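Local atomic coordinates of protein RnfH (Haemophilus influenzae, PDB entry 2HJ1), a protein that is of unknown function, belongs to the RnfH family with its ubiquitin-like fold, and crystallises as a domain-swapped dimer. Residues V38-A41 against I42-G46. Numbering follows the deposited sequence.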
# COMPACT_ATOMS: atom_id res chain seq x y z
N VAL B 38 -2.58 8.63 -10.54
CA VAL B 38 -2.01 9.24 -9.33
C VAL B 38 -1.89 10.77 -9.43
O VAL B 38 -2.36 11.50 -8.57
CB VAL B 38 -0.64 8.63 -9.07
CG1 VAL B 38 0.03 9.28 -7.90
CG2 VAL B 38 -0.79 7.05 -8.85
N GLN B 39 -1.26 11.28 -10.50
CA GLN B 39 -1.03 12.73 -10.61
C GLN B 39 -2.36 13.47 -10.70
O GLN B 39 -2.55 14.51 -10.09
CB GLN B 39 -0.16 13.03 -11.86
CG GLN B 39 0.11 14.54 -12.08
CD GLN B 39 0.89 14.74 -13.37
OE1 GLN B 39 0.32 15.06 -14.43
NE2 GLN B 39 2.15 14.38 -13.32
N THR B 40 -3.31 12.94 -11.44
CA THR B 40 -4.58 13.68 -11.53
C THR B 40 -5.34 13.76 -10.19
O THR B 40 -5.89 14.79 -9.85
CB THR B 40 -5.50 13.07 -12.63
OG1 THR B 40 -4.73 12.97 -13.86
CG2 THR B 40 -6.72 13.94 -12.86
N ALA B 41 -5.39 12.65 -9.45
CA ALA B 41 -6.04 12.65 -8.10
C ALA B 41 -5.34 13.69 -7.22
O ALA B 41 -5.97 14.53 -6.61
CB ALA B 41 -5.94 11.29 -7.48
N ILE B 42 -4.02 13.67 -7.19
CA ILE B 42 -3.31 14.61 -6.35
C ILE B 42 -3.61 16.06 -6.78
O ILE B 42 -4.01 16.92 -5.98
CB ILE B 42 -1.78 14.34 -6.34
CG1 ILE B 42 -1.48 12.93 -5.78
CG2 ILE B 42 -1.02 15.42 -5.49
CD1 ILE B 42 0.03 12.51 -5.91
N THR B 43 -3.44 16.36 -8.07
CA THR B 43 -3.61 17.76 -8.49
C THR B 43 -5.07 18.24 -8.35
O THR B 43 -5.30 19.41 -8.06
CB THR B 43 -3.09 17.98 -9.95
OG1 THR B 43 -3.78 17.09 -10.83
CG2 THR B 43 -1.62 17.66 -10.05
N GLN B 44 -6.04 17.36 -8.52
CA GLN B 44 -7.47 17.77 -8.36
C GLN B 44 -8.03 17.80 -6.90
O GLN B 44 -9.12 18.35 -6.64
CB GLN B 44 -8.38 16.88 -9.23
CG GLN B 44 -8.18 17.09 -10.74
CD GLN B 44 -8.39 18.55 -11.18
OE1 GLN B 44 -7.50 19.16 -11.79
NE2 GLN B 44 -9.56 19.12 -10.85
N SER B 45 -7.29 17.22 -5.96
CA SER B 45 -7.74 17.19 -4.54
C SER B 45 -7.70 18.52 -3.81
O SER B 45 -8.49 18.78 -2.89
CB SER B 45 -6.94 16.10 -3.76
OG SER B 45 -5.60 16.52 -3.58
N GLY B 46 -6.73 19.36 -4.16
CA GLY B 46 -6.51 20.60 -3.42
C GLY B 46 -5.36 20.50 -2.42
O GLY B 46 -4.94 21.49 -1.81
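Val38 and Ile42, one helical turn apart, run side by side and point the same way, with CG1 of Val38 3.8 Å from CD1 of Ile42. With CG1 opposite its own N, Val38 lays that methyl beside CD1 of Ile42. Both residues are buried: within the chain Val38 packs on Ile63 and Ile42 on Ile61 of strand 61-65, while Lys69 of the second subunit packs on Val38 and Ile80 of that subunit on Ile42.

The polar flank is organised differently. Thr43 OG1 sits between its own backbone N and carbonyl carbon (chi1 57°), a rotamer that brings it over the preceding turn to donate to Gln39 O at 3.0 Å, tilted 31° from the carbonyl plane. The same oxygen also accepts the Thr43 amide, N to O 2.9 Å, in a nearly straight bond; two donors from one residue therefore grip it. Thr43 CG2 meets Gln39 CG at 4.1 Å, where the two side chains cross at a slant. Thr40 and Gln44 lie side by side and point the same way, CG2 of Thr40 4.1 Å from CG of Gln44, while Thr40 OG1 is hydrogen-bonded to Thr37 OG1.

At the last turn the bond from Ser45 N to Ala41 O is weak, bent to 128°. Ser45 N and OG both reach Ile42 O from one face of its plane, OG at 2.9 Å, and OG is also hydrogen-bonded to Ile47 N. Gly46, with positive phi, leaves the helical conformation and stands at the N-cap position of helix 47-50. The whole is an amphipathic alpha-helix of a ubiquitin-like fold, its apolar face packed against both subunits of the swapped dimer.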